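Local structure of putative DNA-binding protein (Bacteroides fragilis, 3BS3) at residues N13-V18 / D53-V58; V17-A20 / T25-W28; E31-S36 / S41-N46. The protein probably binds DNA through a helix-turn-helix domain of the XRE (Cro/C1) family. One frame throughout, in Å; residues are numbered along the deposited sequence.

Interaction 1 (N13-V18 / D53-V58)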
loop_
_atom_site.group_PDB
_atom_site.type_symbol
_atom_site.label_atom_id
_atom_site.label_comp_id
_atom_site.label_asym_id
_atom_site.label_seq_id
_atom_site.Cartn_x
_atom_site.Cartn_y
_atom_site.Cartn_z
ATOM N N ASN A 13 7.266 -5.210 -0.156
ATOM C CA ASN A 13 6.379 -6.211 0.375
ATOM C C ASN A 13 7.078 -7.561 0.521
ATOM O O ASN A 13 8.108 -7.790 -0.092
ATOM C CB ASN A 13 5.110 -6.314 -0.483
ATOM C CG ASN A 13 5.338 -7.075 -1.783
ATOM O OD1 ASN A 13 5.493 -8.300 -1.770
ATOM N ND2 ASN A 13 5.325 -6.355 -2.912
ATOM N N ARG A 14 6.473 -8.425 1.321
ATOM C CA ARG A 14 7.007 -9.767 1.597
ATOM C C ARG A 14 6.132 -10.855 1.021
ATOM O O ARG A 14 6.178 -12.010 1.474
ATOM C CB ARG A 14 7.155 -9.976 3.119
ATOM C CG ARG A 14 8.009 -8.965 3.803
ATOM C CD ARG A 14 8.224 -9.320 5.265
ATOM N NE ARG A 14 8.984 -10.569 5.423
ATOM C CZ ARG A 14 8.475 -11.707 5.909
ATOM N NH1 ARG A 14 7.193 -11.790 6.254
ATOM N NH2 ARG A 14 9.251 -12.782 6.041
ATOM N N ILE A 15 5.317 -10.514 0.018
ATOM C CA ILE A 15 4.355 -11.491 -0.485
ATOM C C ILE A 15 5.037 -12.756 -1.000
ATOM O O ILE A 15 4.554 -13.861 -0.782
ATOM C CB ILE A 15 3.409 -10.857 -1.556
ATOM C CG1 ILE A 15 2.547 -9.796 -0.858
ATOM C CG2 ILE A 15 2.542 -11.932 -2.195
ATOM C CD1 ILE A 15 1.821 -8.878 -1.863
ATOM N N LYS A 16 6.183 -12.628 -1.668
ATOM C CA LYS A 16 6.827 -13.824 -2.212
ATOM C C LYS A 16 7.232 -14.790 -1.092
ATOM O O LYS A 16 7.034 -16.003 -1.216
ATOM C CB LYS A 16 8.041 -13.432 -3.045
ATOM C CG LYS A 16 8.630 -14.586 -3.878
ATOM C CD LYS A 16 9.903 -14.127 -4.581
ATOM C CE LYS A 16 11.016 -13.840 -3.569
ATOM N NZ LYS A 16 11.740 -15.076 -3.086
ATOM N N VAL A 17 7.785 -14.252 -0.004
ATOM C CA VAL A 17 8.256 -15.106 1.090
ATOM C C VAL A 17 7.060 -15.764 1.766
ATOM O O VAL A 17 7.067 -16.977 2.034
ATOM C CB VAL A 17 9.081 -14.308 2.119
ATOM C CG1 VAL A 17 9.380 -15.171 3.356
ATOM C CG2 VAL A 17 10.382 -13.843 1.454
ATOM N N VAL A 18 6.038 -14.970 2.042
ATOM C CA VAL A 18 4.865 -15.504 2.751
ATOM C C VAL A 18 4.116 -16.541 1.895
ATOM O O VAL A 18 3.658 -17.555 2.424
ATOM C CB VAL A 18 3.961 -14.409 3.319
ATOM C CG1 VAL A 18 2.724 -15.044 4.002
ATOM C CG2 VAL A 18 4.755 -13.526 4.309
ATOM N N ASP A 53 -5.388 -1.645 0.835
ATOM C CA ASP A 53 -6.564 -2.527 0.907
ATOM C C ASP A 53 -6.319 -3.874 0.231
ATOM O O ASP A 53 -6.776 -4.910 0.718
ATOM C CB ASP A 53 -7.835 -1.877 0.373
ATOM C CG ASP A 53 -7.688 -1.405 -1.035
ATOM O OD1 ASP A 53 -6.843 -0.517 -1.260
ATOM O OD2 ASP A 53 -8.431 -1.911 -1.913
HETATM N N MSE A 54 -5.602 -3.873 -0.888
HETATM C CA MSE A 54 -5.213 -5.141 -1.524
HETATM C C MSE A 54 -4.310 -5.969 -0.623
HETATM O O MSE A 54 -4.436 -7.180 -0.560
HETATM C CB MSE A 54 -4.493 -4.896 -2.836
HETATM C CG MSE A 54 -5.357 -4.288 -3.896
HETATM SE SE MSE A 54 -4.249 -3.849 -5.412
HETATM C CE MSE A 54 -5.423 -2.482 -6.194
ATOM N N LEU A 55 -3.391 -5.303 0.074
ATOM C CA LEU A 55 -2.501 -5.992 1.004
ATOM C C LEU A 55 -3.297 -6.675 2.112
ATOM O O LEU A 55 -3.002 -7.828 2.490
ATOM C CB LEU A 55 -1.457 -5.015 1.560
ATOM C CG LEU A 55 -0.125 -5.566 2.077
ATOM C CD1 LEU A 55 0.679 -6.156 0.950
ATOM C CD2 LEU A 55 0.640 -4.404 2.639
ATOM N N VAL A 56 -4.311 -5.989 2.617
ATOM C CA VAL A 56 -5.207 -6.581 3.621
ATOM C C VAL A 56 -5.900 -7.845 3.080
ATOM O O VAL A 56 -5.995 -8.863 3.807
ATOM C CB VAL A 56 -6.259 -5.571 4.157
ATOM C CG1 VAL A 56 -7.320 -6.273 5.021
ATOM C CG2 VAL A 56 -5.554 -4.488 4.962
ATOM N N LYS A 57 -6.390 -7.798 1.838
ATOM C CA LYS A 57 -7.039 -8.988 1.259
ATOM C C LYS A 57 -6.028 -10.125 1.089
ATOM O O LYS A 57 -6.341 -11.290 1.391
ATOM C CB LYS A 57 -7.738 -8.674 -0.073
ATOM C CG LYS A 57 -9.133 -9.325 -0.252
ATOM C CD LYS A 57 -9.148 -10.842 -0.140
ATOM C CE LYS A 57 -10.438 -11.461 -0.692
ATOM N NZ LYS A 57 -10.454 -11.519 -2.188
ATOM N N VAL A 58 -4.818 -9.813 0.630
ATOM C CA VAL A 58 -3.792 -10.856 0.509
ATOM C C VAL A 58 -3.528 -11.511 1.867
ATOM O O VAL A 58 -3.395 -12.745 1.982
ATOM C CB VAL A 58 -2.478 -10.276 -0.038
ATOM C CG1 VAL A 58 -1.362 -11.342 -0.042
ATOM C CG2 VAL A 58 -2.645 -9.714 -1.474
#

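Interaction 2 (V17-A20 / T25-W28)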
loop_
_atom_site.group_PDB
_atom_site.type_symbol
_atom_site.label_atom_id
_atom_site.label_comp_id
_atom_site.label_asym_id
_atom_site.label_seq_id
_atom_site.Cartn_x
_atom_site.Cartn_y
_atom_site.Cartn_z
ATOM N N VAL A 17 7.785 -14.252 -0.004
ATOM C CA VAL A 17 8.256 -15.106 1.090
ATOM C C VAL A 17 7.060 -15.764 1.766
ATOM O O VAL A 17 7.067 -16.977 2.034
ATOM C CB VAL A 17 9.081 -14.308 2.119
ATOM C CG1 VAL A 17 9.380 -15.171 3.356
ATOM C CG2 VAL A 17 10.382 -13.843 1.454
ATOM N N VAL A 18 6.038 -14.970 2.042
ATOM C CA VAL A 18 4.865 -15.504 2.751
ATOM C C VAL A 18 4.116 -16.541 1.895
ATOM O O VAL A 18 3.658 -17.555 2.424
ATOM C CB VAL A 18 3.961 -14.409 3.319
ATOM C CG1 VAL A 18 2.724 -15.044 4.002
ATOM C CG2 VAL A 18 4.755 -13.526 4.309
ATOM N N LEU A 19 3.969 -16.284 0.589
ATOM C CA LEU A 19 3.409 -17.308 -0.304
ATOM C C LEU A 19 4.127 -18.650 -0.155
ATOM O O LEU A 19 3.509 -19.717 -0.074
ATOM C CB LEU A 19 3.478 -16.867 -1.767
ATOM C CG LEU A 19 2.343 -15.922 -2.189
ATOM C CD1 LEU A 19 2.621 -15.367 -3.576
ATOM C CD2 LEU A 19 0.973 -16.630 -2.200
ATOM N N ALA A 20 5.445 -18.599 -0.153
ATOM C CA ALA A 20 6.252 -19.829 -0.054
ATOM C C ALA A 20 6.055 -20.511 1.306
ATOM O O ALA A 20 5.902 -21.747 1.380
ATOM C CB ALA A 20 7.706 -19.503 -0.288
ATOM N N THR A 25 0.697 -20.620 -4.444
ATOM C CA THR A 25 1.345 -20.151 -5.673
ATOM C C THR A 25 0.822 -18.780 -6.096
ATOM O O THR A 25 -0.268 -18.351 -5.678
ATOM C CB THR A 25 1.077 -21.091 -6.877
ATOM O OG1 THR A 25 -0.341 -21.200 -7.102
ATOM C CG2 THR A 25 1.702 -22.466 -6.655
ATOM N N ASN A 26 1.582 -18.122 -6.968
ATOM C CA ASN A 26 1.126 -16.883 -7.586
ATOM C C ASN A 26 -0.229 -17.068 -8.277
ATOM O O ASN A 26 -1.119 -16.230 -8.119
ATOM C CB ASN A 26 2.143 -16.395 -8.622
ATOM C CG ASN A 26 3.408 -15.800 -7.998
ATOM O OD1 ASN A 26 3.555 -15.701 -6.777
ATOM N ND2 ASN A 26 4.336 -15.396 -8.857
ATOM N N ARG A 27 -0.391 -18.181 -9.012
ATOM C CA ARG A 27 -1.636 -18.462 -9.734
ATOM C C ARG A 27 -2.826 -18.510 -8.783
ATOM O O ARG A 27 -3.872 -17.925 -9.052
ATOM C CB ARG A 27 -1.545 -19.791 -10.497
ATOM C CG ARG A 27 -2.839 -20.153 -11.228
ATOM C CD ARG A 27 -3.255 -21.583 -10.947
ATOM N NE ARG A 27 -2.722 -22.530 -11.926
ATOM C CZ ARG A 27 -2.734 -23.855 -11.779
ATOM N NH1 ARG A 27 -2.229 -24.627 -12.729
ATOM N NH2 ARG A 27 -3.235 -24.409 -10.683
ATOM N N TRP A 28 -2.650 -19.212 -7.662
ATOM C CA TRP A 28 -3.716 -19.335 -6.688
ATOM C C TRP A 28 -4.112 -17.956 -6.165
ATOM O O TRP A 28 -5.297 -17.609 -6.100
ATOM C CB TRP A 28 -3.272 -20.255 -5.543
ATOM C CG TRP A 28 -4.329 -20.374 -4.488
ATOM C CD1 TRP A 28 -5.405 -21.227 -4.498
ATOM C CD2 TRP A 28 -4.457 -19.578 -3.313
ATOM N NE1 TRP A 28 -6.178 -21.019 -3.385
ATOM C CE2 TRP A 28 -5.621 -20.025 -2.634
ATOM C CE3 TRP A 28 -3.686 -18.553 -2.743
ATOM C CZ2 TRP A 28 -6.041 -19.475 -1.423
ATOM C CZ3 TRP A 28 -4.110 -17.997 -1.519
ATOM C CH2 TRP A 28 -5.281 -18.463 -0.886
#

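Interaction 3 (E31-S36 / S41-N46). With SO4 (sulfate ion), chain B.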
loop_
_atom_site.group_PDB
_atom_site.type_symbol
_atom_site.label_atom_id
_atom_site.label_comp_id
_atom_site.label_asym_id
_atom_site.label_seq_id
_atom_site.Cartn_x
_atom_site.Cartn_y
_atom_site.Cartn_z
ATOM N N GLU A 31 -5.972 -15.891 -8.760
ATOM C CA GLU A 31 -7.343 -16.386 -8.914
ATOM C C GLU A 31 -8.242 -15.934 -7.759
ATOM O O GLU A 31 -9.364 -15.475 -7.982
ATOM C CB GLU A 31 -7.366 -17.914 -9.109
ATOM C CG GLU A 31 -6.858 -18.313 -10.502
ATOM C CD GLU A 31 -6.727 -19.822 -10.760
ATOM O OE1 GLU A 31 -6.822 -20.642 -9.820
ATOM O OE2 GLU A 31 -6.486 -20.169 -11.934
ATOM N N GLN A 32 -7.738 -16.038 -6.529
ATOM C CA GLN A 32 -8.509 -15.596 -5.361
ATOM C C GLN A 32 -8.804 -14.099 -5.362
ATOM O O GLN A 32 -9.837 -13.661 -4.856
ATOM C CB GLN A 32 -7.790 -15.976 -4.068
ATOM C CG GLN A 32 -7.726 -17.461 -3.864
ATOM C CD GLN A 32 -9.108 -18.059 -3.688
ATOM O OE1 GLN A 32 -9.886 -17.619 -2.832
ATOM N NE2 GLN A 32 -9.424 -19.043 -4.496
HETATM N N MSE A 33 -7.911 -13.316 -5.952
HETATM C CA MSE A 33 -8.110 -11.879 -5.924
HETATM C C MSE A 33 -8.712 -11.264 -7.154
HETATM O O MSE A 33 -8.996 -10.055 -7.176
HETATM C CB MSE A 33 -6.809 -11.226 -5.638
HETATM C CG MSE A 33 -6.423 -11.509 -4.262
HETATM SE SE MSE A 33 -4.803 -10.637 -4.187
HETATM C CE MSE A 33 -5.429 -8.802 -3.908
ATOM N N GLY A 34 -8.952 -12.097 -8.163
ATOM C CA GLY A 34 -9.510 -11.635 -9.440
ATOM C C GLY A 34 -8.539 -10.726 -10.169
ATOM O O GLY A 34 -8.954 -9.774 -10.847
ATOM N N LYS A 35 -7.248 -11.015 -10.033
ATOM C CA LYS A 35 -6.199 -10.245 -10.696
ATOM C C LYS A 35 -5.396 -11.141 -11.629
ATOM O O LYS A 35 -5.471 -12.379 -11.517
ATOM C CB LYS A 35 -5.294 -9.584 -9.665
ATOM C CG LYS A 35 -6.054 -8.627 -8.756
ATOM C CD LYS A 35 -5.179 -7.567 -8.190
ATOM C CE LYS A 35 -6.008 -6.608 -7.373
ATOM N NZ LYS A 35 -6.771 -5.655 -8.212
ATOM N N SER A 36 -4.633 -10.536 -12.541
ATOM C CA SER A 36 -3.825 -11.319 -13.477
ATOM C C SER A 36 -2.644 -11.926 -12.720
ATOM O O SER A 36 -2.207 -11.383 -11.697
ATOM C CB SER A 36 -3.328 -10.458 -14.645
ATOM O OG SER A 36 -2.374 -9.519 -14.188
ATOM N N SER A 41 2.775 -11.550 -9.846
ATOM C CA SER A 41 4.199 -11.821 -10.025
ATOM C C SER A 41 5.015 -10.541 -9.839
ATOM O O SER A 41 6.098 -10.578 -9.252
ATOM C CB SER A 41 4.494 -12.469 -11.390
ATOM O OG SER A 41 4.424 -11.531 -12.450
ATOM N N ARG A 42 4.488 -9.420 -10.329
ATOM C CA ARG A 42 5.167 -8.129 -10.192
ATOM C C ARG A 42 5.180 -7.649 -8.734
ATOM O O ARG A 42 6.156 -7.044 -8.286
ATOM C CB ARG A 42 4.548 -7.089 -11.110
ATOM C CG ARG A 42 4.941 -7.322 -12.591
ATOM C CD ARG A 42 4.243 -6.356 -13.502
ATOM N NE ARG A 42 4.627 -4.969 -13.235
ATOM C CZ ARG A 42 5.740 -4.381 -13.679
ATOM N NH1 ARG A 42 6.620 -5.038 -14.422
ATOM N NH2 ARG A 42 5.976 -3.113 -13.372
ATOM N N TRP A 43 4.115 -7.917 -8.000
ATOM C CA TRP A 43 4.165 -7.667 -6.556
ATOM C C TRP A 43 5.240 -8.558 -5.924
ATOM O O TRP A 43 6.034 -8.095 -5.089
ATOM C CB TRP A 43 2.830 -7.982 -5.876
ATOM C CG TRP A 43 1.698 -7.114 -6.291
ATOM C CD1 TRP A 43 1.763 -5.994 -7.068
ATOM C CD2 TRP A 43 0.330 -7.287 -5.943
ATOM N NE1 TRP A 43 0.506 -5.455 -7.238
ATOM C CE2 TRP A 43 -0.391 -6.235 -6.555
ATOM C CE3 TRP A 43 -0.362 -8.233 -5.167
ATOM C CZ2 TRP A 43 -1.784 -6.099 -6.429
ATOM C CZ3 TRP A 43 -1.758 -8.096 -5.032
ATOM C CH2 TRP A 43 -2.444 -7.036 -5.672
ATOM N N CYS A 44 5.280 -9.835 -6.327
ATOM C CA CYS A 44 6.208 -10.788 -5.678
ATOM C C CYS A 44 7.658 -10.361 -5.881
ATOM O O CYS A 44 8.498 -10.478 -4.967
ATOM C CB CYS A 44 6.005 -12.207 -6.194
ATOM S SG CYS A 44 4.591 -12.887 -5.405
ATOM N N SER A 45 7.966 -9.882 -7.089
ATOM C CA SER A 45 9.311 -9.437 -7.407
ATOM C C SER A 45 9.578 -8.002 -6.942
ATOM O O SER A 45 10.661 -7.465 -7.150
ATOM C CB SER A 45 9.539 -9.541 -8.912
ATOM O OG SER A 45 8.711 -8.612 -9.584
ATOM N N ASN A 46 8.572 -7.382 -6.324
ATOM C CA ASN A 46 8.662 -5.976 -5.891
ATOM C C ASN A 46 8.919 -4.981 -7.031
ATOM O O ASN A 46 9.532 -3.907 -6.828
ATOM C CB ASN A 46 9.678 -5.791 -4.744
ATOM C CG ASN A 46 9.074 -6.132 -3.397
ATOM O OD1 ASN A 46 8.263 -5.377 -2.861
ATOM N ND2 ASN A 46 9.460 -7.278 -2.849
HETATM S S SO4 B . -5.363 -6.593 -12.688
HETATM O O1 SO4 B . -5.668 -6.130 -14.040
HETATM O O2 SO4 B . -6.594 -7.068 -12.065
HETATM O O3 SO4 B . -4.388 -7.675 -12.755
HETATM O O4 SO4 B . -4.815 -5.480 -11.910
#

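Interaction 1 (N13-V18 / D53-V58)
Ile15 meets Leu55 and Val58 in the all-helical core of a helix-turn-helix domain of the Cro/C1 type. The contact joins the start of helix 15-21 to helix 52-62, and it is purely apolar. Ile15 reaches across with its CG1 branch. CG1 lies anti to the carbonyl carbon (chi1 -66°), and the near-extended chi2 carries CD1 outward to helix 52-62. There CD1 of Ile15 lies 4.1 Å from CD1 of Leu55, and the two side chains meet at a slant. Leu55 does not start out aimed at Ile15. Its CG is anti to the backbone N (chi1 -156°), which brings CD1 up to Ile15. One turn on, the CA-CB bond of Val58 is directed at 13-18, and its CG1 sits 4.3 Å from CG1 of Ile15. Ile15 thus faces two residues on one side of helix 52-62. All three side chains are buried. Leu29 touches both Ile15 and Val58, while Trp43 and Cys44 also pack on Ile15. On the second subunit, Met11 packs on Leu55. The backbone just before Ile15 is fixed by Asn13, whose side-chain amide reaches forward in an Asx turn. Its ND2 is held by Trp43 O and Gln49 OE1. Its OD1 accepts from Ile15 N at 2.9 Å, in the carbonyl plane and on a lone pair.

Interaction 2 (V17-A20 / T25-W28)
Thr25 OG1 accepts the backbone N-H of Trp28 at 3.1 Å, with an N-H...O angle of 160°. This is an N-cap at the start of helix 26-33, in a helix-turn-helix domain of the Cro/C1 type. Leu19 of helix 15-21 packs against the same helix start. Its CG is anti to the carbonyl carbon (chi1 -81°), and chi2 is extended, which carries CD1 to Asn26. The branches have different partners. CD1 meets the side chain of Asn26, while CD2 lies 4.1 Å from the backbone O of Thr25. Leu19 therefore touches the backbone of the capping residue, whose CB is directed away from 17-20. The Leu19 and Asn26 side chains cross at about a right angle. The CB of Asn26 is turned aside from Leu19, and the amide bends over to meet it. Its side chain also packs against Glu37, Ile40 and Cys44 of helix 37-44. Leu19 is buried, with Cys44 and Leu62 also touching it. Trp28 lies on Leu61 and Leu62, and Arg24 makes a cation-pi contact with it. The tightest approach between the two segments is a methyl against an amide oxygen, Leu19 CD1 to Asn26 OD1, at 3.4 Å.

Interaction 3 (E31-S36 / S41-N46)
The turn of the helix-turn-helix lies here, between helix 26-33 and helix 37-44, and Trp43 of the second helix packs against the end of the first. Met33, a selenomethionine, approaches Trp43 from the opposite direction in a Met-aromatic contact, in the conformer described. Its SE lies at the ring edge, 5.3 Å from the centroid of the six-membered ring. Its chain bends at chi3 (80°), and CE ends near the ring plane, 3.9 Å from Trp43 CH2. The side chains of Lys35 and Trp43 run at about a right angle. The lysine's aliphatic part does the touching, with CD 3.8 Å from CH2 of Trp43, and its chain bends only at the last torsion. Gly34, with positive phi, ends helix 26-33 in a Schellman motif. Ser36 then takes the N-cap position of helix 37-44. A sulfate, probably from the crystallisation liquor, sits there. Ser36 N gives its O3 a nearly straight bond of 2.9 Å, at 174°, and Thr39 OG1 also bonds the ion. Lys35 NZ lies 4.1 Å from sulfate O2, so its charge may favour the anion. An anion at the start of helix 37-44, the motif's second helix, is consistent with a phosphate-binding position in the helix-turn-helix of Cro/C1-type proteins.

How the interactions relate
The three contacts tie together the four helices from 15-21 to 52-62 of one small domain, with centres about 9 to 10 Å apart. Interaction 1 joins the first of these helices to the last. Interaction 2 starts from the same helix 15-21 and pairs it with helix 26-33. Interaction 3 then pairs helix 26-33 with helix 37-44, and it lies wholly between the segments of interaction 1. Interactions 1 and 3 meet directly, where Asn13 N probably hydrogen-bonds Asn46 OD1. Cys44 of 41-46 packs on Leu19 and Asn26 of interaction 2. Together they set the helix-turn-helix pair 26-33 and 37-44, of which 37-44 is probably the recognition helix, against helices 15-21 and 52-62.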